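Local atomic coordinates of putative rhamnosidase (Streptomyces avermitilis, PDB entry 3W5M), a protein that hydrolyses terminal alpha-L-rhamnose residues from citrus flavonoids such as naringin and rutin and from gum arabic, and carries a calcium-dependent rhamnose-binding module. Residues Trp347-Tyr359 against Asp467-Pro479. Sequence-based numbering, arbitrary orientation.
Sequences WTDYRKRVQYQTY and DVPEQIVAQVDGP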
loop_
_atom_site.group_PDB
_atom_site.type_symbol
_atom_site.label_atom_id
_atom_site.label_comp_id
_atom_site.label_asym_id
_atom_site.label_seq_id
_atom_site.Cartn_x
_atom_site.Cartn_y
_atom_site.Cartn_z
ATOM N N TRP A 347 0.061 -2.984 -7.768
ATOM C CA TRP A 347 0.168 -4.403 -7.497
ATOM C C TRP A 347 -1.205 -5.067 -7.613
ATOM O O TRP A 347 -2.149 -4.707 -6.898
ATOM C CB TRP A 347 0.650 -4.611 -6.058
ATOM C CG TRP A 347 0.994 -6.021 -5.685
ATOM C CD1 TRP A 347 1.074 -7.110 -6.498
ATOM C CD2 TRP A 347 1.410 -6.457 -4.384
ATOM N NE1 TRP A 347 1.481 -8.215 -5.778
ATOM C CE2 TRP A 347 1.673 -7.845 -4.475
ATOM C CE3 TRP A 347 1.524 -5.816 -3.139
ATOM C CZ2 TRP A 347 2.081 -8.603 -3.368
ATOM C CZ3 TRP A 347 1.954 -6.549 -2.052
ATOM C CH2 TRP A 347 2.219 -7.937 -2.165
ATOM N N THR A 348 -1.287 -5.993 -8.553
ATOM C CA THR A 348 -2.400 -6.944 -8.648
ATOM C C THR A 348 -1.814 -8.353 -8.797
ATOM O O THR A 348 -0.593 -8.511 -9.000
ATOM C CB THR A 348 -3.345 -6.629 -9.818
ATOM O OG1 THR A 348 -2.589 -6.472 -11.035
ATOM C CG2 THR A 348 -4.173 -5.341 -9.533
ATOM N N ASP A 349 -2.656 -9.397 -8.712
ATOM C CA ASP A 349 -2.146 -10.707 -9.109
ATOM C C ASP A 349 -1.977 -10.729 -10.638
ATOM O O ASP A 349 -2.958 -10.950 -11.389
ATOM C CB ASP A 349 -3.070 -11.852 -8.625
ATOM C CG ASP A 349 -2.629 -13.238 -9.156
ATOM O OD1 ASP A 349 -1.645 -13.369 -9.922
ATOM O OD2 ASP A 349 -3.316 -14.231 -8.819
ATOM N N TYR A 350 -0.739 -10.513 -11.104
ATOM C CA TYR A 350 -0.487 -10.307 -12.529
ATOM C C TYR A 350 -0.846 -11.490 -13.448
ATOM O O TYR A 350 -0.938 -11.337 -14.662
ATOM C CB TYR A 350 0.964 -9.910 -12.763
ATOM C CG TYR A 350 1.357 -8.661 -11.999
ATOM C CD1 TYR A 350 0.869 -7.405 -12.360
ATOM C CD2 TYR A 350 2.219 -8.747 -10.891
ATOM C CE1 TYR A 350 1.242 -6.255 -11.629
ATOM C CE2 TYR A 350 2.575 -7.624 -10.169
ATOM C CZ TYR A 350 2.107 -6.372 -10.564
ATOM O OH TYR A 350 2.503 -5.267 -9.824
ATOM N N ARG A 351 -1.015 -12.665 -12.871
ATOM C CA ARG A 351 -1.500 -13.821 -13.635
ATOM C C ARG A 351 -2.966 -13.596 -14.017
ATOM O O ARG A 351 -3.399 -13.996 -15.101
ATOM C CB ARG A 351 -1.400 -15.086 -12.791
ATOM C CG ARG A 351 0.018 -15.537 -12.452
ATOM C CD ARG A 351 0.041 -16.483 -11.253
ATOM N NE ARG A 351 -0.151 -15.803 -9.964
ATOM C CZ ARG A 351 -0.173 -16.424 -8.783
ATOM N NH1 ARG A 351 -0.011 -17.746 -8.727
ATOM N NH2 ARG A 351 -0.351 -15.729 -7.652
ATOM N N LYS A 352 -3.729 -12.953 -13.131
ATOM C CA LYS A 352 -5.157 -12.749 -13.352
ATOM C C LYS A 352 -5.498 -11.416 -13.981
ATOM O O LYS A 352 -6.401 -11.343 -14.825
ATOM C CB LYS A 352 -5.939 -12.951 -12.050
ATOM C CG LYS A 352 -5.828 -14.396 -11.557
ATOM C CD LYS A 352 -6.796 -14.694 -10.440
ATOM C CE LYS A 352 -6.755 -16.168 -10.088
ATOM N NZ LYS A 352 -7.875 -16.465 -9.153
ATOM N N ARG A 353 -4.796 -10.357 -13.579
ATOM C CA ARG A 353 -5.112 -9.036 -14.127
ATOM C C ARG A 353 -3.921 -8.093 -13.949
ATOM O O ARG A 353 -3.099 -8.248 -13.013
ATOM C CB ARG A 353 -6.373 -8.444 -13.480
ATOM C CG ARG A 353 -6.177 -7.990 -12.033
ATOM C CD ARG A 353 -7.466 -7.546 -11.349
ATOM N NE ARG A 353 -8.352 -8.705 -11.159
ATOM C CZ ARG A 353 -9.507 -8.871 -11.802
ATOM N NH1 ARG A 353 -9.953 -7.935 -12.654
ATOM N NH2 ARG A 353 -10.223 -9.976 -11.591
ATOM N N VAL A 354 -3.804 -7.160 -14.883
ATOM C CA VAL A 354 -2.896 -6.033 -14.713
ATOM C C VAL A 354 -3.723 -4.771 -14.992
ATOM O O VAL A 354 -4.615 -4.779 -15.833
ATOM C CB VAL A 354 -1.638 -6.149 -15.602
ATOM C CG1 VAL A 354 -1.961 -5.993 -17.079
ATOM C CG2 VAL A 354 -0.544 -5.153 -15.144
ATOM N N GLN A 355 -3.423 -3.684 -14.293
ATOM C CA GLN A 355 -4.203 -2.453 -14.458
ATOM C C GLN A 355 -3.446 -1.521 -15.410
ATOM O O GLN A 355 -2.234 -1.459 -15.340
ATOM C CB GLN A 355 -4.436 -1.785 -13.097
ATOM C CG GLN A 355 -5.287 -2.649 -12.185
ATOM C CD GLN A 355 -5.960 -1.886 -11.057
ATOM O OE1 GLN A 355 -7.202 -1.691 -11.047
ATOM N NE2 GLN A 355 -5.165 -1.456 -10.120
ATOM N N TYR A 356 -4.149 -0.847 -16.313
ATOM C CA TYR A 356 -3.494 0.140 -17.223
ATOM C C TYR A 356 -3.949 1.565 -16.893
ATOM O O TYR A 356 -5.004 1.797 -16.248
ATOM C CB TYR A 356 -3.745 -0.188 -18.717
ATOM C CG TYR A 356 -5.145 0.124 -19.202
ATOM C CD1 TYR A 356 -5.503 1.422 -19.613
ATOM C CD2 TYR A 356 -6.125 -0.879 -19.246
ATOM C CE1 TYR A 356 -6.789 1.715 -20.052
ATOM C CE2 TYR A 356 -7.412 -0.604 -19.713
ATOM C CZ TYR A 356 -7.741 0.685 -20.108
ATOM O OH TYR A 356 -9.011 0.999 -20.530
ATOM N N GLN A 357 -3.124 2.520 -17.315
ATOM C CA GLN A 357 -3.344 3.952 -17.054
ATOM C C GLN A 357 -3.605 4.654 -18.373
ATOM O O GLN A 357 -3.130 4.212 -19.420
ATOM C CB GLN A 357 -2.125 4.604 -16.354
ATOM C CG GLN A 357 -1.754 4.031 -14.971
ATOM C CD GLN A 357 -1.347 2.576 -14.995
ATOM O OE1 GLN A 357 -0.380 2.197 -15.675
ATOM N NE2 GLN A 357 -2.122 1.724 -14.289
ATOM N N THR A 358 -4.371 5.740 -18.306
ATOM C CA THR A 358 -4.713 6.550 -19.481
ATOM C C THR A 358 -4.251 7.988 -19.221
ATOM O O THR A 358 -4.564 8.558 -18.167
ATOM C CB THR A 358 -6.232 6.568 -19.719
ATOM O OG1 THR A 358 -6.708 5.225 -19.906
ATOM C CG2 THR A 358 -6.575 7.377 -20.983
ATOM N N TYR A 359 -3.513 8.550 -20.182
ATOM C CA TYR A 359 -2.994 9.911 -20.049
ATOM C C TYR A 359 -3.393 10.752 -21.237
ATOM O O TYR A 359 -3.377 10.279 -22.366
ATOM C CB TYR A 359 -1.464 9.916 -19.909
ATOM C CG TYR A 359 -0.929 9.021 -18.817
ATOM C CD1 TYR A 359 -0.894 9.462 -17.476
ATOM C CD2 TYR A 359 -0.446 7.729 -19.112
ATOM C CE1 TYR A 359 -0.400 8.647 -16.459
ATOM C CE2 TYR A 359 0.051 6.908 -18.085
ATOM C CZ TYR A 359 0.069 7.381 -16.766
ATOM O OH TYR A 359 0.560 6.571 -15.742
ATOM N N ASP A 467 4.326 -14.531 -18.850
ATOM C CA ASP A 467 2.930 -14.938 -18.958
ATOM C C ASP A 467 2.061 -13.694 -19.153
ATOM O O ASP A 467 2.275 -12.675 -18.499
ATOM C CB ASP A 467 2.492 -15.687 -17.690
ATOM C CG ASP A 467 3.287 -16.973 -17.461
ATOM O OD1 ASP A 467 3.193 -17.908 -18.293
ATOM O OD2 ASP A 467 4.003 -17.050 -16.441
ATOM N N VAL A 468 1.111 -13.771 -20.075
ATOM C CA VAL A 468 0.201 -12.681 -20.350
ATOM C C VAL A 468 -0.912 -12.705 -19.300
ATOM O O VAL A 468 -1.558 -13.751 -19.114
ATOM C CB VAL A 468 -0.431 -12.823 -21.764
ATOM C CG1 VAL A 468 -1.445 -11.724 -22.009
ATOM C CG2 VAL A 468 0.633 -12.805 -22.859
ATOM N N PRO A 469 -1.147 -11.570 -18.600
ATOM C CA PRO A 469 -2.284 -11.497 -17.671
ATOM C C PRO A 469 -3.576 -11.815 -18.387
ATOM O O PRO A 469 -3.747 -11.391 -19.524
ATOM C CB PRO A 469 -2.330 -10.020 -17.245
ATOM C CG PRO A 469 -0.966 -9.493 -17.525
ATOM C CD PRO A 469 -0.332 -10.338 -18.600
ATOM N N GLU A 470 -4.479 -12.530 -17.711
ATOM C CA GLU A 470 -5.797 -12.861 -18.261
ATOM C C GLU A 470 -6.613 -11.635 -18.687
ATOM O O GLU A 470 -7.303 -11.662 -19.705
ATOM C CB GLU A 470 -6.589 -13.712 -17.254
ATOM C CG GLU A 470 -6.044 -15.133 -17.118
ATOM C CD GLU A 470 -6.705 -15.960 -16.009
ATOM O OE1 GLU A 470 -7.914 -15.790 -15.735
ATOM O OE2 GLU A 470 -6.006 -16.802 -15.397
ATOM N N GLN A 471 -6.524 -10.556 -17.911
ATOM C CA GLN A 471 -7.312 -9.348 -18.158
ATOM C C GLN A 471 -6.398 -8.131 -18.041
ATOM O O GLN A 471 -5.525 -8.111 -17.181
ATOM C CB GLN A 471 -8.398 -9.221 -17.113
ATOM C CG GLN A 471 -9.341 -10.403 -17.020
ATOM C CD GLN A 471 -10.502 -10.049 -16.134
ATOM O OE1 GLN A 471 -11.214 -9.079 -16.389
ATOM N NE2 GLN A 471 -10.670 -10.796 -15.053
ATOM N N ILE A 472 -6.594 -7.150 -18.918
ATOM C CA ILE A 472 -5.955 -5.842 -18.822
ATOM C C ILE A 472 -7.094 -4.858 -18.583
ATOM O O ILE A 472 -7.979 -4.684 -19.441
ATOM C CB ILE A 472 -5.162 -5.513 -20.104
ATOM C CG1 ILE A 472 -4.180 -6.661 -20.414
ATOM C CG2 ILE A 472 -4.468 -4.147 -19.980
ATOM C CD1 ILE A 472 -3.406 -6.524 -21.719
ATOM N N VAL A 473 -7.121 -4.253 -17.390
ATOM C CA VAL A 473 -8.292 -3.488 -16.958
ATOM C C VAL A 473 -7.889 -2.075 -16.559
ATOM O O VAL A 473 -6.796 -1.901 -16.041
ATOM C CB VAL A 473 -9.019 -4.183 -15.763
ATOM C CG1 VAL A 473 -9.529 -5.556 -16.200
ATOM C CG2 VAL A 473 -8.080 -4.348 -14.576
ATOM N N ALA A 474 -8.745 -1.084 -16.826
ATOM C CA ALA A 474 -8.433 0.320 -16.469
ATOM C C ALA A 474 -8.299 0.384 -14.954
ATOM O O ALA A 474 -9.099 -0.253 -14.232
ATOM C CB ALA A 474 -9.540 1.270 -16.923
ATOM N N GLN A 475 -7.285 1.099 -14.471
ATOM C CA GLN A 475 -7.013 1.122 -13.029
ATOM C C GLN A 475 -8.243 1.588 -12.252
ATOM O O GLN A 475 -8.839 2.626 -12.559
ATOM C CB GLN A 475 -5.813 2.026 -12.720
ATOM C CG GLN A 475 -5.489 2.063 -11.238
ATOM C CD GLN A 475 -4.077 2.502 -10.957
ATOM O OE1 GLN A 475 -3.380 3.035 -11.845
ATOM N NE2 GLN A 475 -3.627 2.274 -9.718
ATOM N N VAL A 476 -8.617 0.810 -11.238
ATOM C CA VAL A 476 -9.807 1.097 -10.459
ATOM C C VAL A 476 -9.522 2.071 -9.301
ATOM O O VAL A 476 -10.297 3.010 -9.068
ATOM C CB VAL A 476 -10.402 -0.216 -9.887
ATOM C CG1 VAL A 476 -11.549 0.108 -8.917
ATOM C CG2 VAL A 476 -10.819 -1.138 -11.038
ATOM N N ASP A 477 -8.464 1.821 -8.537
ATOM C CA ASP A 477 -8.099 2.716 -7.430
ATOM C C ASP A 477 -7.430 3.994 -7.968
ATOM O O ASP A 477 -7.041 4.034 -9.137
ATOM C CB ASP A 477 -7.169 1.976 -6.442
ATOM C CG ASP A 477 -5.936 1.310 -7.121
ATOM O OD1 ASP A 477 -5.945 0.814 -8.300
ATOM O OD2 ASP A 477 -4.914 1.239 -6.411
ATOM N N GLY A 478 -7.331 5.038 -7.130
ATOM C CA GLY A 478 -6.518 6.224 -7.477
ATOM C C GLY A 478 -5.061 5.866 -7.557
ATOM O O GLY A 478 -4.520 5.308 -6.619
ATOM N N PRO A 479 -4.407 6.198 -8.679
ATOM C CA PRO A 479 -2.985 6.009 -8.840
ATOM C C PRO A 479 -2.222 6.650 -7.686
ATOM O O PRO A 479 -2.670 7.644 -7.108
ATOM C CB PRO A 479 -2.700 6.774 -10.129
ATOM C CG PRO A 479 -3.958 6.608 -10.934
ATOM C CD PRO A 479 -5.027 6.791 -9.886
HETATM O O HOH W 1 -8.641 -12.792 -14.243
#
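Val-354 and Ile-472, Tyr-356 and Ala-474 pair in parallel where the short strand 471-474 joins the edge of 353-359, a worked case of a short edge strand joining a sheet in parallel. Val-354 N donates to Gln-471 O, and Val-354 O accepts from Val-473 N; Tyr-356 N then returns to Val-473 O, and Gln-475 N to Tyr-356 O. On one face of the sheet the ring of Pro-469 and the side chain of Ile-472 leave a shallow hollow, which CG1 of Val-354 enters, 3.7 Å from Pro-469 CG. Further along, Tyr-356 has its CG wedged between its own backbone N and carbonyl carbon (chi1 74°), and this lays the ring over the partner backbone: Ala-474 CA sits over one ring face, 3.8 Å from the ring centroid, in a CH-pi contact, and Ile-472 CG2 packs 3.7 Å from Tyr-356 CD2. The Tyr-356 hydroxyl is hydrogen-bonded to Asp-21.

The opposite face is polar where the partner chain turns out of the strand. Gln-355, extended beyond CG, pushes its amide into the bend of 475-477: OE1 accepts from Val-476 N at 2.9 Å, the donor lying above the amide carbonyl plane, while NE2 meets Asp-477 OD1 on its syn side at 3.0 Å, the amide and carboxylate planes 13° apart. Gln-475 NE2 reaches that same OD1 from the opposite face, and Gln-475 OE1 accepts from Gln-357 NE2, while Gln-357 OE1 is hydrogen-bonded to the Tyr-329 hydroxyl. A leucine in place of Gln-355 would probably leave Val-476 N and one side of Asp-477 without their partners and the bend freer to shift. Together these contacts make 471-474 the parallel edge strand of a mixed, otherwise antiparallel beta-sheet in the alpha-L-rhamnosidase N-terminal domain.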